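Local coordinates for protein tyrosine aminotransferase (PDB 4IX8) that probably transfers the amino group of L-tyrosine to 2-oxoglutarate, using pyridoxal 5'-phosphate as its cofactor, at residues Val166-Phe171 against Cys185-Leu190; Asp162-Cys167 against Thr211-Ile216; Tyr354-Glu359 against Glu430-Ile435. All blocks are in the same frame, centred on the assembly; numbering follows the deposited sequence.

Interaction 1 (Val166-Phe171 against Cys185-Leu190)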
loop_
_atom_site.group_PDB
_atom_site.type_symbol
_atom_site.label_atom_id
_atom_site.label_comp_id
_atom_site.label_asym_id
_atom_site.label_seq_id
_atom_site.Cartn_x
_atom_site.Cartn_y
_atom_site.Cartn_z
ATOM N N VAL A 166 -12.646 -2.489 -19.119
ATOM C CA VAL A 166 -13.135 -2.640 -17.732
ATOM C C VAL A 166 -14.665 -2.557 -17.692
ATOM O O VAL A 166 -15.262 -1.730 -18.395
ATOM C CB VAL A 166 -12.604 -1.570 -16.820
ATOM C CG1 VAL A 166 -13.059 -1.822 -15.378
ATOM C CG2 VAL A 166 -11.068 -1.509 -16.918
ATOM N N CYS A 167 -15.309 -3.429 -16.921
ATOM C CA CYS A 167 -16.760 -3.377 -16.793
ATOM C C CYS A 167 -17.197 -2.051 -16.178
ATOM O O CYS A 167 -16.473 -1.453 -15.391
ATOM C CB CYS A 167 -17.272 -4.551 -15.968
ATOM S SG CYS A 167 -16.404 -4.586 -14.415
ATOM N N ALA A 168 -18.396 -1.604 -16.549
ATOM C CA ALA A 168 -19.116 -0.515 -15.860
ATOM C C ALA A 168 -20.530 -1.029 -15.663
ATOM O O ALA A 168 -21.132 -1.508 -16.603
ATOM C CB ALA A 168 -19.143 0.761 -16.654
ATOM N N PRO A 169 -21.080 -0.926 -14.449
ATOM C CA PRO A 169 -20.483 -0.289 -13.276
ATOM C C PRO A 169 -19.455 -1.158 -12.593
ATOM O O PRO A 169 -19.488 -2.381 -12.698
ATOM C CB PRO A 169 -21.687 -0.037 -12.367
ATOM C CG PRO A 169 -22.657 -1.117 -12.712
ATOM C CD PRO A 169 -22.458 -1.384 -14.196
ATOM N N SER A 170 -18.555 -0.517 -11.867
ATOM C CA SER A 170 -17.419 -1.202 -11.318
ATOM C C SER A 170 -16.913 -0.516 -10.085
ATOM O O SER A 170 -16.967 0.715 -9.980
ATOM C CB SER A 170 -16.281 -1.275 -12.361
ATOM O OG SER A 170 -16.038 0.013 -12.903
ATOM N N PHE A 171 -16.336 -1.334 -9.210
ATOM C CA PHE A 171 -15.481 -0.903 -8.102
ATOM C C PHE A 171 -14.534 0.166 -8.640
ATOM O O PHE A 171 -13.839 -0.080 -9.601
ATOM C CB PHE A 171 -14.692 -2.109 -7.573
ATOM C CG PHE A 171 -13.740 -1.798 -6.445
ATOM C CD1 PHE A 171 -14.182 -1.242 -5.261
ATOM C CD2 PHE A 171 -12.393 -2.117 -6.559
ATOM C CE1 PHE A 171 -13.280 -0.970 -4.214
ATOM C CE2 PHE A 171 -11.499 -1.856 -5.529
ATOM C CZ PHE A 171 -11.934 -1.271 -4.364
ATOM N N CYS A 185 -9.085 3.766 -19.165
ATOM C CA CYS A 185 -10.139 2.837 -18.698
ATOM C C CYS A 185 -11.282 2.875 -19.682
ATOM O O CYS A 185 -12.035 3.838 -19.764
ATOM C CB CYS A 185 -10.624 3.221 -17.308
ATOM S SG CYS A 185 -11.802 2.053 -16.555
ATOM N N ARG A 186 -11.335 1.863 -20.523
ATOM C CA ARG A 186 -12.299 1.821 -21.606
ATOM C C ARG A 186 -13.405 0.873 -21.182
ATOM O O ARG A 186 -13.203 -0.341 -21.065
ATOM C CB ARG A 186 -11.664 1.384 -22.929
ATOM C CG ARG A 186 -12.613 1.461 -24.116
ATOM C CD ARG A 186 -11.843 1.307 -25.456
ATOM N NE ARG A 186 -10.855 2.371 -25.690
ATOM C CZ ARG A 186 -10.006 2.414 -26.727
ATOM N NH1 ARG A 186 -9.972 1.450 -27.631
ATOM N NH2 ARG A 186 -9.154 3.419 -26.834
ATOM N N TYR A 187 -14.549 1.462 -20.888
ATOM C CA TYR A 187 -15.670 0.745 -20.335
ATOM C C TYR A 187 -16.382 -0.094 -21.334
ATOM O O TYR A 187 -16.731 0.407 -22.413
ATOM C CB TYR A 187 -16.661 1.732 -19.747
ATOM C CG TYR A 187 -16.263 2.308 -18.412
ATOM C CD1 TYR A 187 -15.806 1.503 -17.385
ATOM C CD2 TYR A 187 -16.387 3.654 -18.171
ATOM C CE1 TYR A 187 -15.483 2.053 -16.138
ATOM C CE2 TYR A 187 -16.057 4.199 -16.954
ATOM C CZ TYR A 187 -15.618 3.412 -15.942
ATOM O OH TYR A 187 -15.327 4.015 -14.740
ATOM N N TYR A 188 -16.643 -1.351 -20.983
ATOM C CA TYR A 188 -17.722 -2.108 -21.650
ATOM C C TYR A 188 -18.874 -2.197 -20.612
ATOM O O TYR A 188 -18.614 -2.142 -19.405
ATOM C CB TYR A 188 -17.240 -3.486 -22.135
ATOM C CG TYR A 188 -16.814 -4.358 -21.011
ATOM C CD1 TYR A 188 -17.747 -5.093 -20.301
ATOM C CD2 TYR A 188 -15.497 -4.406 -20.599
ATOM C CE1 TYR A 188 -17.379 -5.873 -19.239
ATOM C CE2 TYR A 188 -15.117 -5.191 -19.526
ATOM C CZ TYR A 188 -16.071 -5.925 -18.864
ATOM O OH TYR A 188 -15.744 -6.711 -17.799
ATOM N N TYR A 189 -20.126 -2.321 -21.046
ATOM C CA TYR A 189 -21.249 -2.151 -20.118
ATOM C C TYR A 189 -21.824 -3.499 -19.706
ATOM O O TYR A 189 -21.782 -4.484 -20.449
ATOM C CB TYR A 189 -22.314 -1.184 -20.734
ATOM C CG TYR A 189 -21.715 0.221 -20.745
ATOM C CD1 TYR A 189 -21.668 0.983 -19.581
ATOM C CD2 TYR A 189 -21.084 0.737 -21.879
ATOM C CE1 TYR A 189 -21.033 2.252 -19.545
ATOM C CE2 TYR A 189 -20.446 2.014 -21.861
ATOM C CZ TYR A 189 -20.432 2.767 -20.688
ATOM O OH TYR A 189 -19.827 4.030 -20.624
ATOM N N LEU A 190 -22.244 -3.546 -18.444
ATOM C CA LEU A 190 -22.888 -4.716 -17.871
ATOM C C LEU A 190 -24.400 -4.554 -18.075
ATOM O O LEU A 190 -24.903 -3.427 -18.070
ATOM C CB LEU A 190 -22.535 -4.868 -16.390
ATOM C CG LEU A 190 -21.052 -5.057 -16.067
ATOM C CD1 LEU A 190 -20.779 -4.964 -14.547
ATOM C CD2 LEU A 190 -20.573 -6.385 -16.604
HETATM O O HOH W 1 -15.499 2.698 -12.349
#

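Interaction 2 (Asp162-Cys167 against Thr211-Ile216)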
loop_
_atom_site.group_PDB
_atom_site.type_symbol
_atom_site.label_atom_id
_atom_site.label_comp_id
_atom_site.label_asym_id
_atom_site.label_seq_id
_atom_site.Cartn_x
_atom_site.Cartn_y
_atom_site.Cartn_z
ATOM N N ASP A 162 -1.785 3.323 -23.389
ATOM C CA ASP A 162 -2.470 2.045 -23.545
ATOM C C ASP A 162 -3.896 2.164 -23.024
ATOM O O ASP A 162 -4.230 3.127 -22.309
ATOM C CB ASP A 162 -1.746 0.951 -22.780
ATOM C CG ASP A 162 -0.461 0.514 -23.474
ATOM O OD1 ASP A 162 -0.348 0.788 -24.682
ATOM O OD2 ASP A 162 0.401 -0.153 -22.837
ATOM N N ASN A 163 -4.717 1.178 -23.357
ATOM C CA ASN A 163 -6.038 1.068 -22.752
ATOM C C ASN A 163 -6.348 -0.347 -22.261
ATOM O O ASN A 163 -5.731 -1.290 -22.712
ATOM C CB ASN A 163 -7.088 1.536 -23.750
ATOM C CG ASN A 163 -7.206 0.612 -24.982
ATOM O OD1 ASN A 163 -7.930 -0.401 -24.952
ATOM N ND2 ASN A 163 -6.574 1.018 -26.104
ATOM N N ILE A 164 -7.265 -0.471 -21.294
ATOM C CA ILE A 164 -7.819 -1.769 -20.886
ATOM C C ILE A 164 -9.338 -1.721 -20.902
ATOM O O ILE A 164 -9.924 -0.646 -20.783
ATOM C CB ILE A 164 -7.366 -2.211 -19.489
ATOM C CG1 ILE A 164 -7.643 -1.125 -18.459
ATOM C CG2 ILE A 164 -5.886 -2.529 -19.482
ATOM C CD1 ILE A 164 -7.429 -1.631 -17.047
ATOM N N LEU A 165 -9.962 -2.884 -21.095
ATOM C CA LEU A 165 -11.402 -3.006 -21.110
ATOM C C LEU A 165 -11.825 -3.357 -19.714
ATOM O O LEU A 165 -11.400 -4.374 -19.189
ATOM C CB LEU A 165 -11.891 -4.061 -22.117
ATOM C CG LEU A 165 -11.519 -3.790 -23.585
ATOM C CD1 LEU A 165 -12.217 -4.753 -24.516
ATOM C CD2 LEU A 165 -11.877 -2.436 -23.990
ATOM N N VAL A 166 -12.646 -2.489 -19.119
ATOM C CA VAL A 166 -13.135 -2.640 -17.732
ATOM C C VAL A 166 -14.665 -2.557 -17.692
ATOM O O VAL A 166 -15.262 -1.730 -18.395
ATOM C CB VAL A 166 -12.604 -1.570 -16.820
ATOM C CG1 VAL A 166 -13.059 -1.822 -15.378
ATOM C CG2 VAL A 166 -11.068 -1.509 -16.918
ATOM N N CYS A 167 -15.309 -3.429 -16.921
ATOM C CA CYS A 167 -16.760 -3.377 -16.793
ATOM C C CYS A 167 -17.197 -2.051 -16.178
ATOM O O CYS A 167 -16.473 -1.453 -15.391
ATOM C CB CYS A 167 -17.272 -4.551 -15.968
ATOM S SG CYS A 167 -16.404 -4.586 -14.415
ATOM N N THR A 211 -4.918 -1.972 -26.779
ATOM C CA THR A 211 -5.698 -2.602 -25.715
ATOM C C THR A 211 -4.868 -3.722 -25.079
ATOM O O THR A 211 -4.485 -4.646 -25.780
ATOM C CB THR A 211 -7.009 -3.222 -26.272
ATOM O OG1 THR A 211 -7.821 -2.235 -26.917
ATOM C CG2 THR A 211 -7.785 -3.866 -25.223
ATOM N N LYS A 212 -4.658 -3.697 -23.765
ATOM C CA LYS A 212 -3.718 -4.608 -23.108
ATOM C C LYS A 212 -4.321 -5.637 -22.172
ATOM O O LYS A 212 -3.636 -6.563 -21.768
ATOM C CB LYS A 212 -2.662 -3.813 -22.324
ATOM C CG LYS A 212 -1.793 -2.953 -23.227
ATOM C CD LYS A 212 -0.938 -3.776 -24.195
ATOM C CE LYS A 212 -0.708 -3.045 -25.515
ATOM N NZ LYS A 212 0.383 -2.045 -25.434
ATOM N N ALA A 213 -5.586 -5.486 -21.803
ATOM C CA ALA A 213 -6.200 -6.412 -20.870
ATOM C C ALA A 213 -7.715 -6.273 -20.882
ATOM O O ALA A 213 -8.259 -5.291 -21.365
ATOM C CB ALA A 213 -5.651 -6.176 -19.446
ATOM N N PHE A 214 -8.373 -7.306 -20.382
ATOM C CA PHE A 214 -9.806 -7.333 -20.150
ATOM C C PHE A 214 -9.999 -7.583 -18.660
ATOM O O PHE A 214 -9.534 -8.589 -18.156
ATOM C CB PHE A 214 -10.452 -8.437 -20.949
ATOM C CG PHE A 214 -11.935 -8.336 -21.050
ATOM C CD1 PHE A 214 -12.745 -8.997 -20.153
ATOM C CD2 PHE A 214 -12.524 -7.632 -22.071
ATOM C CE1 PHE A 214 -14.137 -8.917 -20.250
ATOM C CE2 PHE A 214 -13.894 -7.561 -22.181
ATOM C CZ PHE A 214 -14.704 -8.210 -21.268
ATOM N N VAL A 215 -10.650 -6.661 -17.961
ATOM C CA VAL A 215 -10.866 -6.800 -16.536
ATOM C C VAL A 215 -12.302 -7.229 -16.243
ATOM O O VAL A 215 -13.237 -6.617 -16.763
ATOM C CB VAL A 215 -10.623 -5.499 -15.779
ATOM C CG1 VAL A 215 -10.944 -5.705 -14.317
ATOM C CG2 VAL A 215 -9.185 -5.006 -15.947
ATOM N N ILE A 216 -12.474 -8.276 -15.421
ATOM C CA ILE A 216 -13.779 -8.585 -14.879
ATOM C C ILE A 216 -13.730 -8.568 -13.367
ATOM O O ILE A 216 -12.652 -8.699 -12.758
ATOM C CB ILE A 216 -14.338 -9.940 -15.348
ATOM C CG1 ILE A 216 -13.487 -11.083 -14.860
ATOM C CG2 ILE A 216 -14.521 -9.953 -16.872
ATOM C CD1 ILE A 216 -14.084 -12.436 -15.167
#

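Interaction 3 (Tyr354-Glu359 against Glu430-Ile435)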
loop_
_atom_site.group_PDB
_atom_site.type_symbol
_atom_site.label_atom_id
_atom_site.label_comp_id
_atom_site.label_asym_id
_atom_site.label_seq_id
_atom_site.Cartn_x
_atom_site.Cartn_y
_atom_site.Cartn_z
ATOM N N TYR A 354 -34.266 -5.387 0.897
ATOM C CA TYR A 354 -34.319 -4.510 -0.282
ATOM C C TYR A 354 -35.434 -4.942 -1.237
ATOM O O TYR A 354 -36.032 -4.112 -1.928
ATOM C CB TYR A 354 -32.986 -4.493 -1.007
ATOM C CG TYR A 354 -31.981 -3.600 -0.288
ATOM C CD1 TYR A 354 -32.155 -2.225 -0.223
ATOM C CD2 TYR A 354 -30.892 -4.153 0.380
ATOM C CE1 TYR A 354 -31.233 -1.417 0.459
ATOM C CE2 TYR A 354 -29.975 -3.356 1.070
ATOM C CZ TYR A 354 -30.155 -1.997 1.112
ATOM O OH TYR A 354 -29.231 -1.216 1.780
ATOM N N ALA A 355 -35.735 -6.235 -1.215
ATOM C CA ALA A 355 -36.759 -6.793 -2.080
ATOM C C ALA A 355 -38.076 -6.101 -1.779
ATOM O O ALA A 355 -38.894 -5.940 -2.673
ATOM C CB ALA A 355 -36.881 -8.303 -1.884
ATOM N N ARG A 356 -38.251 -5.634 -0.550
ATOM C CA ARG A 356 -39.491 -4.958 -0.185
ATOM C C ARG A 356 -39.730 -3.730 -1.048
ATOM O O ARG A 356 -40.879 -3.373 -1.277
ATOM C CB ARG A 356 -39.504 -4.539 1.296
ATOM C CG ARG A 356 -39.615 -5.691 2.309
ATOM C CD ARG A 356 -39.710 -5.157 3.805
ATOM N NE ARG A 356 -40.343 -3.833 3.820
ATOM C CZ ARG A 356 -39.901 -2.777 4.487
ATOM N NH1 ARG A 356 -38.859 -2.867 5.295
ATOM N NH2 ARG A 356 -40.531 -1.623 4.365
ATOM N N LEU A 357 -38.671 -3.125 -1.568
ATOM C CA LEU A 357 -38.808 -1.958 -2.446
ATOM C C LEU A 357 -39.592 -2.268 -3.732
ATOM O O LEU A 357 -40.217 -1.375 -4.306
ATOM C CB LEU A 357 -37.435 -1.407 -2.844
ATOM C CG LEU A 357 -36.650 -0.676 -1.744
ATOM C CD1 LEU A 357 -35.256 -0.476 -2.182
ATOM C CD2 LEU A 357 -37.290 0.677 -1.366
ATOM N N LEU A 358 -39.592 -3.535 -4.146
ATOM C CA LEU A 358 -40.271 -3.956 -5.370
ATOM C C LEU A 358 -41.787 -4.136 -5.173
ATOM O O LEU A 358 -42.538 -4.197 -6.151
ATOM C CB LEU A 358 -39.669 -5.268 -5.855
ATOM C CG LEU A 358 -38.170 -5.222 -6.148
ATOM C CD1 LEU A 358 -37.630 -6.604 -6.485
ATOM C CD2 LEU A 358 -37.871 -4.263 -7.287
ATOM N N GLU A 359 -42.242 -4.202 -3.919
ATOM C CA GLU A 359 -43.656 -4.414 -3.659
ATOM C C GLU A 359 -44.474 -3.130 -3.845
ATOM O O GLU A 359 -45.680 -3.196 -3.941
ATOM C CB GLU A 359 -43.866 -4.976 -2.247
ATOM C CG GLU A 359 -43.210 -6.330 -2.031
ATOM C CD GLU A 359 -43.197 -6.780 -0.565
ATOM O OE1 GLU A 359 -43.845 -6.154 0.298
ATOM O OE2 GLU A 359 -42.509 -7.774 -0.270
ATOM N N GLU A 430 -35.511 0.098 8.511
ATOM C CA GLU A 430 -35.822 1.488 8.762
ATOM C C GLU A 430 -35.477 2.368 7.560
ATOM O O GLU A 430 -36.220 3.280 7.220
ATOM C CB GLU A 430 -35.062 1.991 9.981
ATOM C CG GLU A 430 -35.516 3.368 10.436
ATOM C CD GLU A 430 -34.848 3.826 11.731
ATOM O OE1 GLU A 430 -34.002 3.085 12.290
ATOM O OE2 GLU A 430 -35.222 4.912 12.225
ATOM N N ALA A 431 -34.387 2.061 6.876
ATOM C CA ALA A 431 -33.924 2.929 5.802
ATOM C C ALA A 431 -34.810 2.756 4.557
ATOM O O ALA A 431 -35.116 3.720 3.846
ATOM C CB ALA A 431 -32.483 2.641 5.479
ATOM N N VAL A 432 -35.194 1.514 4.292
ATOM C CA VAL A 432 -36.114 1.199 3.205
ATOM C C VAL A 432 -37.458 1.883 3.389
ATOM O O VAL A 432 -38.065 2.305 2.402
ATOM C CB VAL A 432 -36.309 -0.322 3.076
ATOM C CG1 VAL A 432 -37.543 -0.665 2.250
ATOM C CG2 VAL A 432 -35.054 -0.952 2.468
ATOM N N ASP A 433 -37.942 1.970 4.634
ATOM C CA ASP A 433 -39.214 2.652 4.887
ATOM C C ASP A 433 -39.098 4.109 4.442
ATOM O O ASP A 433 -40.001 4.640 3.801
ATOM C CB ASP A 433 -39.623 2.608 6.384
ATOM C CG ASP A 433 -39.994 1.204 6.881
ATOM O OD1 ASP A 433 -40.306 0.339 6.052
ATOM O OD2 ASP A 433 -39.973 0.958 8.111
ATOM N N ARG A 434 -37.970 4.750 4.756
ATOM C CA ARG A 434 -37.795 6.166 4.427
ATOM C C ARG A 434 -37.656 6.398 2.931
ATOM O O ARG A 434 -38.084 7.430 2.401
ATOM C CB ARG A 434 -36.579 6.724 5.144
ATOM C CG ARG A 434 -36.725 6.748 6.666
ATOM C CD ARG A 434 -35.564 7.547 7.247
ATOM N NE ARG A 434 -35.253 7.213 8.630
ATOM C CZ ARG A 434 -34.178 7.652 9.281
ATOM N NH1 ARG A 434 -33.305 8.444 8.670
ATOM N NH2 ARG A 434 -33.984 7.297 10.549
ATOM N N ILE A 435 -37.122 5.390 2.254
ATOM C CA ILE A 435 -36.942 5.437 0.829
ATOM C C ILE A 435 -38.301 5.318 0.147
ATOM O O ILE A 435 -38.596 6.041 -0.807
ATOM C CB ILE A 435 -36.030 4.326 0.388
ATOM C CG1 ILE A 435 -34.616 4.635 0.875
ATOM C CG2 ILE A 435 -35.999 4.222 -1.140
ATOM C CD1 ILE A 435 -33.699 3.487 0.864
#

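Interaction 1 (Val166-Phe171 against Cys185-Leu190)
Val-166, Cys-167 and Ala-168 run parallel to Tyr-187, Tyr-188 and Tyr-189, with the CA atoms of Val-166 and Tyr-187 5.0 Å apart, and three tyrosine rings are distributed over the two faces of the sheet. Four backbone bonds join the strands: Val-166 N to Arg-186 O, Tyr-188 N to Val-166 O, Ala-168 N to Tyr-188 O and Leu-190 N to Ala-168 O. On the face of Cys-167, the ring of Tyr-188 folds back over the neighbouring strand. Its CG stands between the backbone N and the carbonyl carbon (chi1 63°), which lays the ring over Cys-167, whose CA is 3.6 Å from the ring centroid and 22° off the normal, a CH-pi contact. The hydroxyl beyond is hydrogen-bonded to Val-215 O of the next strand, so the ring spans Cys-167 and is tied at its far end. Leu-190 packs beside it, CD1 3.8 Å from Cys-167 CB.

The opposite face carries Val-166, Ala-168, Tyr-187 and Tyr-189. Ala-168 CB sits over one face of the Tyr-187 ring, 3.9 Å from its centroid, while Val-166 O lies at the edge of that ring. CG of Tyr-187 is anti to the carbonyl carbon (chi1 -77°), and from there the ring reaches alongside the chain toward Ser-170. One water joins the two hydroxyls, 2.8 Å from Ser-170 OG and 2.7 Å from Tyr-187 OH. The Ala-168–Pro-169 peptide is cis and turns the chain as the strand ends. Helix 173-181 connects the two strands in a beta-alpha-beta unit and packs on the face of Val-166 and Tyr-187. The chemistry implies that Tyr-188 and Tyr-187, packed on the neighbouring strand, are probably restricted in rotation by their hydroxyls' polar partners.

Interaction 2 (Asp162-Cys167 against Thr211-Ile216)
Two neighbouring parallel strands of the large mixed sheet, 163-168 and 211-217, meet here, with a beta bulge that shifts their register by one residue between Asn-163 and Leu-165. Before the shift, Asn-163 pairs with Thr-211 and Lys-212 N donates to Asn-163 O at 2.8 Å. After it, Leu-165 pairs with Phe-214: Leu-165 N bonds to Ala-213 O with an N-H...O angle of 175°, and Val-215 N bonds to Leu-165 O at 2.7 Å. Lys-212 and Ala-213 stand against the single Ile-164, and Lys-212 has a psi of -13°, outside the extended range; the pairing is parallel on both sides of this offset. Thr-211 OG1 donates to Asn-163 OD1 at 2.7 Å, in the carbonyl plane and on a lone pair; Asp-208 binds both side chains, through its N to the hydroxyl and its OD1 to Asn-163 ND2. Lys-212, its chain bent, brings NZ within 3.0 Å of Asp-162 OD1 in a salt bridge whose hydrogen bond is weak, while Asp-162 OD2 accepts from Asn-159 N. Farther along, Leu-165 CB packs 3.6 Å from Phe-214 CD2, and on the other face Ile-164 CG2 meets Ala-213 CB at 3.7 Å.

Interaction 3 (Tyr354-Glu359 against Glu430-Ile435)
Val-432 is the bump at the middle of this contact, its two methyls spread among Tyr-354, Arg-356 and Leu-357. CG1, anti to the backbone N (chi1 163°), enters the hollow between the guanidinium of Arg-356 and the end of Leu-357. It lies 3.6 Å above the plane of the guanidinium, offset toward the rim, and 3.9 Å from Leu-357 CD2. CG2 turns instead toward the Tyr-354 ring and comes 4.2 Å from its CD1, a looser touch made obliquely. The same Leu-357 CD2 also meets Ile-435 CG2 at 3.8 Å, the two side chains crossing at about a right angle, so this one methyl fits against both Val-432 and Ile-435.

Beside this apolar patch, Arg-356 reaches past Val-432 to Asp-433. NH2 gives a hydrogen bond of 2.6 Å to Asp-433 OD1, with an N-H...O angle of 154°, as part of a salt bridge. The oxygen stands at the guanidinium edge, with the two planar groups turned 56° from each other. A bend at chi3 carries the guanidinium across Val-432 to the acid, and Arg-356 NH1 has a weak hydrogen bond to Asn-429 OD1. The guanidinium is thus held at its edge by an acid and covered on one face by a methyl.

In the fold, the contact sets the C-terminal part of helix 337-355 and the residues that follow it against helix 425-442. Tyr-354 continues past Val-432 and Leu-428 to hydrogen-bond through OH to Thr-420 O, at the end of strand 416-420, while Ile-436 of helix 425-442 extends the packing around Arg-356 and Leu-357, and Ala-431 touches strand 70-71.

Interactions 1 and 2 place strands on the two sides of strand 163-168 in one sheet and share Val-166 and Cys-167; their centres are about 9 Å apart. They touch directly, since Tyr-188 stacks on Phe-214. Both are buried and held mainly by backbone bonds, but interaction 1 adds tyrosine rings lying on the neighbouring strand and a water, interaction 2 mostly aliphatic packing with one phenylalanine, an amide-hydroxyl bond and a salt bridge. Interaction 3, its centre about 28 Å from that of interaction 1 and about 36 Å from that of interaction 2, has no cross-segment backbone bonds: side chains alone join its segments, with a buried apolar middle and an exposed acid at the rim.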